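Local coordinates for gamma-D-glutamyl-L-lysine dipeptidyl-peptidase (PDB 3H41), which probably cleaves gamma-D-glutamyl-L-lysine bonds in cell-wall murein peptides, releasing the dipeptide L-Ala-gamma-D-Glu, as a cysteine peptidase of the NlpC/P60 family, at residues 285-288 with 289-292; 291-294 with 295-298. All blocks are in the same frame, centred on the assembly; numbering follows the deposited sequence.

Contact 1. Residues 285-288 with 289-292; sequences AERS and VEII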
loop_
_atom_site.group_PDB
_atom_site.type_symbol
_atom_site.label_atom_id
_atom_site.label_comp_id
_atom_site.label_asym_id
_atom_site.label_seq_id
_atom_site.Cartn_x
_atom_site.Cartn_y
_atom_site.Cartn_z
ATOM N N ALA A 285 -3.798 -14.051 -7.273
ATOM C CA ALA A 285 -5.182 -13.987 -6.816
ATOM C C ALA A 285 -5.724 -15.277 -6.192
ATOM O O ALA A 285 -6.623 -15.243 -5.380
ATOM C CB ALA A 285 -6.104 -13.538 -7.934
ATOM N N GLU A 286 -5.164 -16.413 -6.604
ATOM C CA GLU A 286 -5.627 -17.695 -6.106
ATOM C C GLU A 286 -5.214 -17.859 -4.648
ATOM O O GLU A 286 -5.686 -18.769 -3.987
ATOM C CB GLU A 286 -5.048 -18.851 -6.933
ATOM C CG GLU A 286 -5.616 -19.002 -8.334
ATOM C CD GLU A 286 -4.996 -18.099 -9.388
ATOM O OE1 GLU A 286 -4.176 -17.194 -9.078
ATOM O OE2 GLU A 286 -5.369 -18.272 -10.555
ATOM N N ARG A 287 -4.316 -17.007 -4.153
ATOM C CA ARG A 287 -3.695 -17.244 -2.875
ATOM C C ARG A 287 -3.656 -15.997 -1.971
ATOM O O ARG A 287 -4.366 -14.999 -2.227
ATOM C CB ARG A 287 -2.317 -17.853 -3.116
ATOM C CG ARG A 287 -2.423 -19.213 -3.906
ATOM C CD ARG A 287 -1.549 -20.307 -3.367
ATOM N NE ARG A 287 -0.133 -19.999 -3.520
ATOM C CZ ARG A 287 0.571 -20.107 -4.647
ATOM N NH1 ARG A 287 0.000 -20.520 -5.782
ATOM N NH2 ARG A 287 1.872 -19.805 -4.633
ATOM N N SER A 288 -2.916 -16.122 -0.869
ATOM C CA SER A 288 -2.825 -15.097 0.151
ATOM C C SER A 288 -1.377 -14.910 0.512
ATOM O O SER A 288 -0.518 -15.715 0.116
ATOM C CB SER A 288 -3.563 -15.537 1.406
ATOM O OG SER A 288 -4.921 -15.752 1.112
ATOM N N VAL A 289 -1.104 -13.873 1.296
ATOM C CA VAL A 289 0.239 -13.668 1.823
ATOM C C VAL A 289 0.708 -14.986 2.474
ATOM O O VAL A 289 0.030 -15.566 3.348
ATOM C CB VAL A 289 0.327 -12.503 2.820
ATOM C CG1 VAL A 289 1.727 -12.458 3.434
ATOM C CG2 VAL A 289 -0.013 -11.169 2.104
ATOM N N GLU A 290 1.885 -15.422 2.061
ATOM C CA GLU A 290 2.376 -16.745 2.396
ATOM C C GLU A 290 3.891 -16.805 2.395
ATOM O O GLU A 290 4.574 -15.975 1.774
ATOM C CB GLU A 290 1.886 -17.746 1.351
ATOM C CG GLU A 290 2.574 -17.563 -0.020
ATOM C CD GLU A 290 2.069 -18.534 -1.117
ATOM O OE1 GLU A 290 0.981 -19.134 -0.946
ATOM O OE2 GLU A 290 2.775 -18.679 -2.151
ATOM N N ILE A 291 4.408 -17.857 3.029
ATOM C CA ILE A 291 5.829 -18.142 3.042
ATOM C C ILE A 291 6.072 -19.448 2.273
ATOM O O ILE A 291 5.461 -20.473 2.581
ATOM C CB ILE A 291 6.346 -18.269 4.501
ATOM C CG1 ILE A 291 6.443 -16.888 5.176
ATOM C CG2 ILE A 291 7.665 -18.997 4.560
ATOM C CD1 ILE A 291 6.614 -16.922 6.683
ATOM N N ILE A 292 6.967 -19.425 1.303
ATOM C CA ILE A 292 7.320 -20.617 0.509
ATOM C C ILE A 292 8.827 -20.690 0.235
ATOM O O ILE A 292 9.560 -19.696 0.387
ATOM C CB ILE A 292 6.550 -20.704 -0.860
ATOM C CG1 ILE A 292 6.870 -19.529 -1.779
ATOM C CG2 ILE A 292 5.045 -20.849 -0.660
ATOM C CD1 ILE A 292 6.327 -19.732 -3.199
HETATM O O HOH W 1 -1.754 -18.706 0.244
#

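Contact 2. Residues 291-294 with 295-298; sequences IIPL and NTPG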
loop_
_atom_site.group_PDB
_atom_site.type_symbol
_atom_site.label_atom_id
_atom_site.label_comp_id
_atom_site.label_asym_id
_atom_site.label_seq_id
_atom_site.Cartn_x
_atom_site.Cartn_y
_atom_site.Cartn_z
ATOM N N ILE A 291 4.408 -17.857 3.029
ATOM C CA ILE A 291 5.829 -18.142 3.042
ATOM C C ILE A 291 6.072 -19.448 2.273
ATOM O O ILE A 291 5.461 -20.473 2.581
ATOM C CB ILE A 291 6.346 -18.269 4.501
ATOM C CG1 ILE A 291 6.443 -16.888 5.176
ATOM C CG2 ILE A 291 7.665 -18.997 4.560
ATOM C CD1 ILE A 291 6.614 -16.922 6.683
ATOM N N ILE A 292 6.967 -19.425 1.303
ATOM C CA ILE A 292 7.320 -20.617 0.509
ATOM C C ILE A 292 8.827 -20.690 0.235
ATOM O O ILE A 292 9.560 -19.696 0.387
ATOM C CB ILE A 292 6.550 -20.704 -0.860
ATOM C CG1 ILE A 292 6.870 -19.529 -1.779
ATOM C CG2 ILE A 292 5.045 -20.849 -0.660
ATOM C CD1 ILE A 292 6.327 -19.732 -3.199
ATOM N N PRO A 293 9.308 -21.863 -0.180
ATOM C CA PRO A 293 10.729 -21.919 -0.473
ATOM C C PRO A 293 11.040 -21.133 -1.712
ATOM O O PRO A 293 10.191 -21.086 -2.631
ATOM C CB PRO A 293 10.988 -23.417 -0.763
ATOM C CG PRO A 293 9.846 -24.155 -0.115
ATOM C CD PRO A 293 8.674 -23.196 -0.090
ATOM N N LEU A 294 12.257 -20.584 -1.787
ATOM C CA LEU A 294 12.738 -19.968 -3.015
ATOM C C LEU A 294 12.820 -21.014 -4.130
ATOM O O LEU A 294 12.497 -20.743 -5.285
ATOM C CB LEU A 294 14.097 -19.307 -2.781
ATOM C CG LEU A 294 14.805 -18.655 -3.974
ATOM C CD1 LEU A 294 13.916 -17.638 -4.767
ATOM C CD2 LEU A 294 16.050 -18.011 -3.444
ATOM N N ASN A 295 13.213 -22.221 -3.759
ATOM C CA ASN A 295 13.257 -23.348 -4.649
ATOM C C ASN A 295 11.883 -23.962 -4.857
ATOM O O ASN A 295 11.674 -25.115 -4.526
ATOM C CB ASN A 295 14.187 -24.405 -4.061
ATOM C CG ASN A 295 14.557 -25.468 -5.067
ATOM O OD1 ASN A 295 14.573 -25.215 -6.278
ATOM N ND2 ASN A 295 14.829 -26.679 -4.579
ATOM N N THR A 296 10.927 -23.194 -5.346
ATOM C CA THR A 296 9.606 -23.727 -5.661
ATOM C C THR A 296 9.543 -23.763 -7.189
ATOM O O THR A 296 9.977 -22.813 -7.842
ATOM C CB THR A 296 8.498 -22.857 -5.052
ATOM O OG1 THR A 296 8.579 -22.952 -3.620
ATOM C CG2 THR A 296 7.082 -23.273 -5.548
ATOM N N PRO A 297 9.069 -24.893 -7.767
ATOM C CA PRO A 297 8.864 -25.026 -9.224
ATOM C C PRO A 297 8.130 -23.844 -9.780
ATOM O O PRO A 297 7.106 -23.449 -9.209
ATOM C CB PRO A 297 7.972 -26.280 -9.352
ATOM C CG PRO A 297 8.376 -27.115 -8.201
ATOM C CD PRO A 297 8.756 -26.151 -7.060
ATOM N N GLY A 298 8.642 -23.294 -10.875
ATOM C CA GLY A 298 8.082 -22.116 -11.494
ATOM C C GLY A 298 8.944 -20.942 -11.094
ATOM O O GLY A 298 9.605 -20.277 -11.942
#

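Contact 1. Residues 285-288 with 289-292
Arg-287 and Glu-290 form a side-on, bidentate salt bridge where the loop after strand 278-281 enters strand 290-293, an edge strand of the antiparallel sheet of the NlpC/P60 domain. The Arg-287 side chain starts from a CB that points at the strand residues and stays 4.2 Å from Glu-290 OE1. Its CG lies anti to the carbonyl carbon (chi1 -60°); the bend at chi2 brings CD to 3.7 Å from Glu-290 OE1, and a further bend at chi3 turns NE and the guanidinium onto the carboxylate. Arg-287 NE donates to Glu-290 OE1 at 2.9 Å, while NH2 reaches Glu-290 OE2 with a nearly straight N-H...O angle of 167°. Guanidinium and carboxylate are close to coplanar, 23° apart, and the two bonds hold the carboxylate at the guanidinium edge.

Glu-290 OE2 is also hydrogen-bonded to NE2 of His-281, an inferred active-site residue, an arrangement consistent with Arg-287 keeping the carboxylate oriented toward this histidine from one shell behind. Ser-288 O lies 3.4 Å from Glu-290 CB. A water bridges the two segments: it accepts from Ser-288 N and donates to Glu-290 OE1, each at 3.0 Å.

Contact 2. Residues 291-294 with 295-298
Thr-296 turns its hydroxyl back onto the end of strand 290-293, where OG1 donates to Pro-293 O at 2.7 Å. The donor is tilted 29° from the carbonyl plane. With chi1 at -66°, OG1 is placed anti to the carbonyl carbon of Thr-296, on the side of its own backbone N, and the hydroxyl and amide of this one residue can each reach back to a carbonyl of the chain just before it. The hydrogen bond from the amide is weak: Thr-296 N meets Leu-294 O at 2.9 Å, with the N-H...O angle bent to 144°.

Apolar atoms of the strand end gather round the same hydroxyl. The pyrrolidine ring of Pro-293 lies at a slant across Thr-296 and brings CD to 3.5 Å from OG1. Ile-292, crossing the threonine at about a right angle, adds its CD1 at 4.0 Å from OG1.

Further out, the strand itself is held by backbone hydrogen bonds from Ile-292 to Met-279 and from Leu-294 to Gly-277. The buried side chain of Leu-294 packs against Ile-256 and Phe-258 of strand 255-259, whereas Asn-295, at the surface, touches Ile-300 of helix 299-302. Ile-292 also packs on Tyr-299 of that helix and on His-281, an inferred active-site residue. The weak bond between Thr-296 N and Leu-294 O closes an inverse gamma turn centred on Asn-295, the tight bend by which the chain leaves the edge strand of the NlpC/P60 sheet.

Overall arrangement
From the N-terminal side, the chain leaves strand 278-281 and runs through 285-288, where Ala-285 and Glu-286 touch helix 48-56. Contact 1 closes the end of this loop as it enters strand 290-293, the edge strand paired antiparallel with 278-281. Contact 2 follows at the far end of the same short strand, turning the chain into the loop before helix 299-302. The two contacts neither nest nor cross; they succeed one another, their centres about 11 Å apart, and overlap in Ile-291 and Ile-292. Tyr-299 joins their surroundings, since it touches Arg-287 as well as Ile-292. Together they bracket the edge strand alongside His-281.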